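Local coordinates for protein tyrosine--tRNA ligase, mitochondrial (Emericella nidulans, PDB 5IHX) that probably catalyses the ATP-dependent attachment of L-tyrosine to tRNA(Tyr) in mitochondrial protein synthesis, here as a C-terminally truncated form holding the class I catalytic domain, at residues G67-V72 and N231-Q236; V171-T176 and P218-W223; D224-F229 and G251-I256. One frame throughout, in Å; residues are numbered along the deposited sequence.

Interaction 1 of 3, residues G67-V72 and N231-Q236; sequences GIYAGV and NGCQVQ. With TYR (tyrosine), chain C.
The ring of Tyr69 lies under the side chain of Gln236 with an unusual first torsion: chi1 is 91°, away from a staggered position, and the phenol OH ends beside the OH of the bound tyrosine. Gln236 CG sits over the ring face, 4.0 Å from the Tyr69 centroid, a CH-pi contact. CG is anti to the backbone N of Gln236 and the rest of the chain is extended, which carries the amide across the phenol end with its plane 28° from that of the ring. The two polar ends come close without a hydrogen bond between them. Tyr69 OH instead gives its hydrogen to OH of the bound tyrosine at 3.2 Å, the ligand oxygen lying at the ring edge. Gln236 OE1 accepts from Gln221 NE2 of helix 212-229 and from a water 3.1 Å away; the same water takes the hydrogen of Gly71 N. Gly71, without a side chain, lets its CA approach CD1 of the ligand to 3.5 Å. Cys233 SG meets Tyr69 CD2 at 3.5 Å on an oblique sulfur-aromatic approach, while Trp225 makes an edge-to-face pair with the same ring. Gly232 closes helix 212-229 in a Schellman motif and leads into an inverse gamma turn centred on Cys233. From there the backbone joins strand 68-72 in parallel: Val235 N bonds to Gly67 O at 3.1 Å, and Val235 O accepts from Tyr69 N. On the other sheet face Ile68 CD1 packs on Val235 CG1 at 3.9 Å, beneath helix 84-95. The ligand hydroxyl accepts from Tyr69 and has a further partner in Asp224, consistent with recognition of tyrosine by its phenol oxygen.

Interaction 2 of 3, residues V171-T176 and P218-W223; sequences VWWNKT and PLMQAW. With TYR (tyrosine), chain C.
A cluster of three tryptophans, Trp172, Trp173 and Trp223, joins residues 171-176, on and just after helix 170-173, to helix 212-229 beside the tyrosine pocket. The indole of Trp173 is sandwiched: CD1 of Trp172 lies on one face, near the rim, and Met220 CE on the opposite face, 3.9 Å from the centroid of the five-membered ring. A bend at chi3 of Met220 (72°) sets that methyl over the ring, and SD stands farther off above the six-membered ring as a Met-aromatic contact. At the edge, in plane, Trp173 CZ2 meets Met220 O at 3.3 Å. Trp223 CB packs on Trp173 CZ2 at 3.7 Å, the two rings meeting obliquely, and Trp223 turns an edge toward the face of Trp172 in an offset edge-to-face pair. A water accepts from Trp223 NE1 and donates to Thr176 OG1, which itself donates to Trp172 O at 2.6 Å. Leu178 and Leu182 of the second subunit pack on Trp173 and Met220. Trp172 NE1 and Trp173 NE1 both bond to Asp224 OD2, making the indoles a second shell behind a ligand-binding residue, whereas Gln221 OE1 takes the amino N of the bound tyrosine at 2.9 Å. The arrangement is that of a substrate-binding helix in a class I synthetase, packed toward the subunit interface.

Interaction 3 of 3, residues D224-F229 and G251-I256; sequences DWWMLF and GAVKTI. With TYR (tyrosine), chain C.
Trp226 and Ile256 make the tightest of the CH-pi contacts that join helices 212-229 and 243-259: Ile256 CG2 stands over the centre of the indole, 3.3 Å from the centroid of the Trp226 five-membered ring. CG2 is anti to the backbone N of Ile256 and drops onto the ring, while the other branch reaches back, so that Ile256 CD1 lies 3.9 Å from Trp226 CB. The second CH-pi contact is made by Val253, whose CG1 rests over one face of Phe229, 3.9 Å from the ring centroid and displaced toward the rim. The purely apolar touches also centre on Val253. Its two methyls part company: CG1, besides covering Phe229, faces the edge of Trp226, and CG2 lies 3.9 Å from Trp225 CB and approaches that indole obliquely. One valine thus fits among Trp225, Trp226 and, one turn on, Phe229, opposite the backbone of Trp226. The segment axes pass 9.4 Å apart at a crossing angle of -55°. Hydrogen bonds do not cross this interface; those nearby lie within a helix or run to neighbouring parts. Thr255 OG1 donates back to Gly251 O at 3.1 Å from above the carbonyl plane, sharing that acceptor with Thr255 N. Trp225 NE1 is bound by Cys233 O, which fixes the rotation of the indole over the following loop. On the pocket side of helix 212-229, Asp224 OD1 accepts from OH of the bound tyrosine at 2.9 Å and also from Asn169 ND2, which would hold the carboxylate in position. Two helices on one side of the sheet, connected through its parallel strand 235-238, with helix 212-229 carrying the aspartate that meets the substrate phenol, are typical of the Rossmann-like catalytic domain of class I tyrosyl-tRNA synthetases.

How the interactions relate
From the N terminus, strand 68-72 opens the longest loop, which interaction 1 closes when strand 235-238 pairs beside it. Nested within that loop, interaction 2 closes the shorter excursion from helix 170-173 to the middle of helix 212-229. Interaction 3 begins directly after it, in series, and crosses interaction 1, because residues 224-229 precede strand 235-238 and residues 251-256 follow it. Helix 212-229 is common to interactions 2 and 3 and runs on into interaction 1 through the bond from Cys233 N to Leu228 O. Together the three tie the sheet and helices 170-173, 212-229 and 243-259 to one tyrosine site.

Interaction 1 of 3, residues G67-V72 and N231-Q236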
# COMPACT_ATOMS: atom_id res chain seq x y z
N GLY A 67 15.66 2.03 23.77
CA GLY A 67 15.65 0.83 22.96
C GLY A 67 16.30 1.07 21.61
O GLY A 67 16.25 2.18 21.09
N ILE A 68 16.91 0.03 21.06
CA ILE A 68 17.56 0.11 19.76
C ILE A 68 17.27 -1.17 18.99
O ILE A 68 17.18 -2.24 19.59
CB ILE A 68 19.08 0.32 19.88
CG1 ILE A 68 19.73 0.35 18.50
CG2 ILE A 68 19.70 -0.76 20.75
CD1 ILE A 68 21.17 0.84 18.51
N TYR A 69 17.10 -1.08 17.67
CA TYR A 69 16.84 -2.27 16.88
C TYR A 69 17.57 -2.26 15.54
O TYR A 69 17.95 -1.21 15.03
CB TYR A 69 15.34 -2.45 16.64
CG TYR A 69 14.79 -1.80 15.38
CD1 TYR A 69 14.64 -2.54 14.22
CD2 TYR A 69 14.40 -0.47 15.37
CE1 TYR A 69 14.13 -1.97 13.06
CE2 TYR A 69 13.89 0.11 14.22
CZ TYR A 69 13.75 -0.64 13.07
OH TYR A 69 13.24 -0.08 11.92
N ALA A 70 17.77 -3.47 15.01
CA ALA A 70 18.31 -3.66 13.68
C ALA A 70 17.43 -4.67 12.95
O ALA A 70 16.95 -5.62 13.56
CB ALA A 70 19.74 -4.16 13.75
N GLY A 71 17.22 -4.44 11.66
CA GLY A 71 16.37 -5.30 10.86
C GLY A 71 17.15 -6.15 9.88
O GLY A 71 18.24 -5.77 9.45
N VAL A 72 16.60 -7.30 9.54
CA VAL A 72 17.20 -8.17 8.53
C VAL A 72 16.10 -8.87 7.74
O VAL A 72 15.15 -9.40 8.32
CB VAL A 72 18.16 -9.21 9.16
CG1 VAL A 72 17.45 -10.03 10.24
CG2 VAL A 72 18.74 -10.13 8.09
N ASN A 231 6.90 1.40 21.76
CA ASN A 231 7.27 0.62 22.94
C ASN A 231 8.68 0.93 23.44
O ASN A 231 9.29 0.12 24.14
CB ASN A 231 7.14 -0.87 22.63
CG ASN A 231 5.68 -1.32 22.54
OD1 ASN A 231 4.84 -0.91 23.34
ND2 ASN A 231 5.38 -2.16 21.56
N GLY A 232 9.20 2.10 23.07
CA GLY A 232 10.45 2.59 23.62
C GLY A 232 11.67 2.48 22.71
O GLY A 232 12.76 2.90 23.09
N CYS A 233 11.48 1.92 21.52
CA CYS A 233 12.60 1.73 20.60
C CYS A 233 12.88 3.01 19.80
O CYS A 233 12.46 3.16 18.66
CB CYS A 233 12.32 0.58 19.65
SG CYS A 233 13.76 0.04 18.74
N GLN A 234 13.63 3.91 20.42
CA GLN A 234 13.87 5.24 19.86
C GLN A 234 14.95 5.24 18.77
O GLN A 234 14.97 6.14 17.92
CB GLN A 234 14.25 6.20 20.98
CG GLN A 234 14.35 7.65 20.57
CD GLN A 234 14.66 8.57 21.73
OE1 GLN A 234 14.34 8.25 22.88
NE2 GLN A 234 15.28 9.70 21.45
N VAL A 235 15.83 4.24 18.79
CA VAL A 235 16.99 4.22 17.89
C VAL A 235 16.98 3.04 16.93
O VAL A 235 16.56 1.94 17.29
CB VAL A 235 18.31 4.19 18.70
CG1 VAL A 235 19.52 4.30 17.77
CG2 VAL A 235 18.34 5.31 19.74
N GLN A 236 17.42 3.27 15.70
CA GLN A 236 17.63 2.20 14.73
C GLN A 236 19.07 2.19 14.24
O GLN A 236 19.64 3.24 13.97
CB GLN A 236 16.69 2.32 13.53
CG GLN A 236 16.92 1.24 12.47
CD GLN A 236 15.99 1.33 11.27
OE1 GLN A 236 16.10 0.54 10.33
NE2 GLN A 236 15.06 2.29 11.29
N TYR C . 15.74 -3.01 4.83
CA TYR C . 16.83 -3.67 5.61
C TYR C . 17.77 -4.43 4.68
O TYR C . 18.95 -4.61 4.99
CB TYR C . 16.24 -4.62 6.66
CG TYR C . 15.16 -3.99 7.50
CD1 TYR C . 15.46 -2.95 8.38
CD2 TYR C . 13.85 -4.42 7.42
CE1 TYR C . 14.48 -2.37 9.15
CE2 TYR C . 12.86 -3.85 8.19
CZ TYR C . 13.18 -2.83 9.06
OH TYR C . 12.20 -2.25 9.82
OXT TYR C . 17.37 -4.88 3.61
O HOH W 1 18.12 -1.75 10.66

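Interaction 2 of 3, residues V171-T176 and P218-W223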
# COMPACT_ATOMS: atom_id res chain seq x y z
N VAL A 171 4.01 -9.87 12.23
CA VAL A 171 3.08 -9.72 13.34
C VAL A 171 2.05 -8.62 13.07
O VAL A 171 0.89 -8.76 13.44
CB VAL A 171 3.83 -9.43 14.67
CG1 VAL A 171 2.89 -8.88 15.74
CG2 VAL A 171 4.52 -10.68 15.17
N TRP A 172 2.48 -7.54 12.43
CA TRP A 172 1.55 -6.47 12.06
C TRP A 172 1.24 -6.45 10.56
O TRP A 172 0.10 -6.17 10.18
CB TRP A 172 2.08 -5.10 12.51
CG TRP A 172 3.51 -4.78 12.19
CD1 TRP A 172 4.00 -4.27 11.02
CD2 TRP A 172 4.64 -4.90 13.08
NE1 TRP A 172 5.36 -4.08 11.12
CE2 TRP A 172 5.77 -4.46 12.37
CE3 TRP A 172 4.79 -5.35 14.39
CZ2 TRP A 172 7.05 -4.46 12.93
CZ3 TRP A 172 6.06 -5.34 14.95
CH2 TRP A 172 7.17 -4.90 14.22
N TRP A 173 2.22 -6.74 9.71
CA TRP A 173 2.00 -6.63 8.26
C TRP A 173 0.99 -7.63 7.71
O TRP A 173 0.46 -7.44 6.61
CB TRP A 173 3.31 -6.78 7.50
CG TRP A 173 4.17 -5.57 7.57
CD1 TRP A 173 5.47 -5.50 7.98
CD2 TRP A 173 3.79 -4.23 7.22
NE1 TRP A 173 5.92 -4.20 7.90
CE2 TRP A 173 4.91 -3.40 7.45
CE3 TRP A 173 2.61 -3.65 6.75
CZ2 TRP A 173 4.88 -2.03 7.21
CZ3 TRP A 173 2.58 -2.29 6.52
CH2 TRP A 173 3.71 -1.49 6.75
N ASN A 174 0.71 -8.70 8.45
CA ASN A 174 -0.27 -9.68 8.00
C ASN A 174 -1.70 -9.12 8.01
O ASN A 174 -2.54 -9.58 7.25
CB ASN A 174 -0.20 -10.94 8.86
CG ASN A 174 0.96 -11.85 8.48
OD1 ASN A 174 1.65 -11.61 7.48
ND2 ASN A 174 1.18 -12.90 9.27
N LYS A 175 -1.95 -8.14 8.87
CA LYS A 175 -3.30 -7.59 9.03
C LYS A 175 -3.40 -6.08 8.82
O LYS A 175 -4.49 -5.56 8.59
CB LYS A 175 -3.84 -7.96 10.41
CG LYS A 175 -2.92 -7.60 11.57
CD LYS A 175 -3.47 -8.11 12.89
N THR A 176 -2.27 -5.37 8.91
CA THR A 176 -2.27 -3.90 8.84
C THR A 176 -2.96 -3.38 7.57
O THR A 176 -2.43 -3.55 6.47
CB THR A 176 -0.83 -3.34 8.89
OG1 THR A 176 -0.24 -3.63 10.15
CG2 THR A 176 -0.83 -1.82 8.68
N PRO A 218 10.29 1.96 1.65
CA PRO A 218 10.70 2.88 2.72
C PRO A 218 9.59 3.15 3.75
O PRO A 218 9.88 3.29 4.94
CB PRO A 218 11.06 4.17 1.98
CG PRO A 218 11.36 3.76 0.60
CD PRO A 218 10.63 2.49 0.31
N LEU A 219 8.34 3.23 3.29
CA LEU A 219 7.23 3.50 4.19
C LEU A 219 6.97 2.30 5.10
O LEU A 219 6.56 2.46 6.25
CB LEU A 219 5.96 3.85 3.40
CG LEU A 219 5.87 5.28 2.86
CD1 LEU A 219 6.78 5.48 1.66
CD2 LEU A 219 4.42 5.63 2.51
N MET A 220 7.21 1.09 4.59
CA MET A 220 7.06 -0.11 5.40
C MET A 220 8.12 -0.17 6.49
O MET A 220 7.82 -0.49 7.65
CB MET A 220 7.13 -1.36 4.53
CG MET A 220 5.97 -1.51 3.56
SD MET A 220 6.07 -3.04 2.60
CE MET A 220 5.67 -4.26 3.85
N GLN A 221 9.37 0.13 6.13
CA GLN A 221 10.45 0.18 7.11
C GLN A 221 10.17 1.25 8.16
O GLN A 221 10.43 1.05 9.35
CB GLN A 221 11.79 0.43 6.43
CG GLN A 221 12.98 0.36 7.40
CD GLN A 221 14.28 -0.04 6.73
OE1 GLN A 221 14.29 -0.62 5.64
NE2 GLN A 221 15.40 0.26 7.39
N ALA A 222 9.63 2.38 7.71
CA ALA A 222 9.29 3.46 8.62
C ALA A 222 8.20 3.02 9.59
O ALA A 222 8.25 3.31 10.78
CB ALA A 222 8.83 4.68 7.85
N TRP A 223 7.21 2.31 9.06
CA TRP A 223 6.11 1.82 9.88
C TRP A 223 6.62 0.79 10.89
O TRP A 223 6.18 0.79 12.04
CB TRP A 223 5.00 1.22 8.99
CG TRP A 223 3.71 1.00 9.72
CD1 TRP A 223 3.26 -0.17 10.26
CD2 TRP A 223 2.71 1.99 10.01
NE1 TRP A 223 2.03 0.02 10.85
CE2 TRP A 223 1.68 1.34 10.71
CE3 TRP A 223 2.59 3.35 9.73
CZ2 TRP A 223 0.53 2.01 11.15
CZ3 TRP A 223 1.46 4.02 10.16
CH2 TRP A 223 0.44 3.35 10.86
N TYR C . 15.74 -3.01 4.83
CA TYR C . 16.83 -3.67 5.61
C TYR C . 17.77 -4.43 4.68
O TYR C . 18.95 -4.61 4.99
CB TYR C . 16.24 -4.62 6.66
CG TYR C . 15.16 -3.99 7.50
CD1 TYR C . 15.46 -2.95 8.38
CD2 TYR C . 13.85 -4.42 7.42
CE1 TYR C . 14.48 -2.37 9.15
CE2 TYR C . 12.86 -3.85 8.19
CZ TYR C . 13.18 -2.83 9.06
OH TYR C . 12.20 -2.25 9.82
OXT TYR C . 17.37 -4.88 3.61
O HOH W 2 -0.06 -1.90 12.28

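Interaction 3 of 3, residues D224-F229 and G251-I256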
# COMPACT_ATOMS: atom_id res chain seq x y z
N ASP A 224 7.52 -0.08 10.45
CA ASP A 224 8.18 -1.03 11.36
C ASP A 224 8.74 -0.30 12.57
O ASP A 224 8.49 -0.68 13.72
CB ASP A 224 9.31 -1.79 10.67
CG ASP A 224 8.81 -2.87 9.74
OD1 ASP A 224 9.64 -3.40 8.96
OD2 ASP A 224 7.61 -3.20 9.77
N TRP A 225 9.51 0.75 12.31
CA TRP A 225 10.13 1.54 13.36
C TRP A 225 9.06 2.12 14.28
O TRP A 225 9.17 2.04 15.50
CB TRP A 225 10.98 2.66 12.76
CG TRP A 225 11.94 3.29 13.73
CD1 TRP A 225 11.99 3.09 15.08
CD2 TRP A 225 12.98 4.22 13.42
NE1 TRP A 225 13.01 3.84 15.63
CE2 TRP A 225 13.63 4.54 14.63
CE3 TRP A 225 13.44 4.81 12.23
CZ2 TRP A 225 14.71 5.42 14.69
CZ3 TRP A 225 14.51 5.68 12.29
CH2 TRP A 225 15.13 5.98 13.51
N TRP A 226 8.03 2.70 13.68
CA TRP A 226 6.92 3.28 14.44
C TRP A 226 6.33 2.25 15.40
O TRP A 226 6.06 2.56 16.56
CB TRP A 226 5.84 3.81 13.50
CG TRP A 226 4.54 4.09 14.18
CD1 TRP A 226 3.33 3.52 13.90
CD2 TRP A 226 4.31 5.00 15.26
NE1 TRP A 226 2.37 4.02 14.74
CE2 TRP A 226 2.94 4.93 15.59
CE3 TRP A 226 5.13 5.87 15.99
CZ2 TRP A 226 2.38 5.70 16.60
CZ3 TRP A 226 4.57 6.62 17.00
CH2 TRP A 226 3.20 6.53 17.30
N MET A 227 6.13 1.03 14.92
CA MET A 227 5.58 -0.04 15.74
C MET A 227 6.47 -0.34 16.94
O MET A 227 5.98 -0.65 18.03
CB MET A 227 5.38 -1.31 14.91
CG MET A 227 4.27 -1.21 13.86
SD MET A 227 2.63 -0.94 14.56
CE MET A 227 2.41 -2.43 15.53
N LEU A 228 7.79 -0.26 16.75
CA LEU A 228 8.74 -0.50 17.83
C LEU A 228 8.93 0.76 18.68
O LEU A 228 9.13 0.68 19.89
CB LEU A 228 10.08 -0.97 17.28
CG LEU A 228 10.06 -2.27 16.47
CD1 LEU A 228 11.45 -2.60 15.96
CD2 LEU A 228 9.49 -3.42 17.29
N PHE A 229 8.87 1.91 18.02
CA PHE A 229 9.05 3.20 18.68
C PHE A 229 8.01 3.42 19.78
O PHE A 229 8.33 3.98 20.83
CB PHE A 229 8.97 4.32 17.65
CG PHE A 229 9.19 5.69 18.21
CD1 PHE A 229 10.44 6.28 18.17
CD2 PHE A 229 8.14 6.41 18.77
CE1 PHE A 229 10.65 7.55 18.69
CE2 PHE A 229 8.34 7.67 19.29
CZ PHE A 229 9.60 8.24 19.25
N GLY A 251 12.11 10.96 9.81
CA GLY A 251 11.06 11.90 9.45
C GLY A 251 9.68 11.28 9.55
O GLY A 251 8.75 11.88 10.10
N ALA A 252 9.55 10.06 9.02
CA ALA A 252 8.27 9.36 9.00
C ALA A 252 7.74 9.09 10.40
O ALA A 252 6.54 9.23 10.65
CB ALA A 252 8.41 8.06 8.24
N VAL A 253 8.62 8.71 11.32
CA VAL A 253 8.21 8.40 12.68
C VAL A 253 7.74 9.65 13.42
O VAL A 253 6.74 9.61 14.14
CB VAL A 253 9.35 7.71 13.47
CG1 VAL A 253 9.02 7.64 14.96
CG2 VAL A 253 9.58 6.31 12.93
N LYS A 254 8.46 10.76 13.25
CA LYS A 254 8.05 12.04 13.81
C LYS A 254 6.63 12.37 13.37
O LYS A 254 5.77 12.71 14.18
CB LYS A 254 8.98 13.17 13.37
CG LYS A 254 10.40 13.09 13.89
CD LYS A 254 11.32 13.89 12.99
CE LYS A 254 12.73 13.99 13.53
NZ LYS A 254 12.83 15.02 14.59
N THR A 255 6.41 12.27 12.06
CA THR A 255 5.12 12.57 11.46
C THR A 255 3.99 11.73 12.04
O THR A 255 2.96 12.27 12.43
CB THR A 255 5.18 12.36 9.93
OG1 THR A 255 6.10 13.29 9.35
CG2 THR A 255 3.81 12.56 9.30
N ILE A 256 4.19 10.42 12.08
CA ILE A 256 3.16 9.51 12.59
C ILE A 256 2.83 9.87 14.03
O ILE A 256 1.66 10.01 14.39
CB ILE A 256 3.61 8.04 12.51
CG1 ILE A 256 3.78 7.61 11.05
CG2 ILE A 256 2.58 7.13 13.17
CD1 ILE A 256 4.52 6.30 10.87
N TYR C . 15.74 -3.01 4.83
CA TYR C . 16.83 -3.67 5.61
C TYR C . 17.77 -4.43 4.68
O TYR C . 18.95 -4.61 4.99
CB TYR C . 16.24 -4.62 6.66
CG TYR C . 15.16 -3.99 7.50
CD1 TYR C . 15.46 -2.95 8.38
CD2 TYR C . 13.85 -4.42 7.42
CE1 TYR C . 14.48 -2.37 9.15
CE2 TYR C . 12.86 -3.85 8.19
CZ TYR C . 13.18 -2.83 9.06
OH TYR C . 12.20 -2.25 9.82
OXT TYR C . 17.37 -4.88 3.61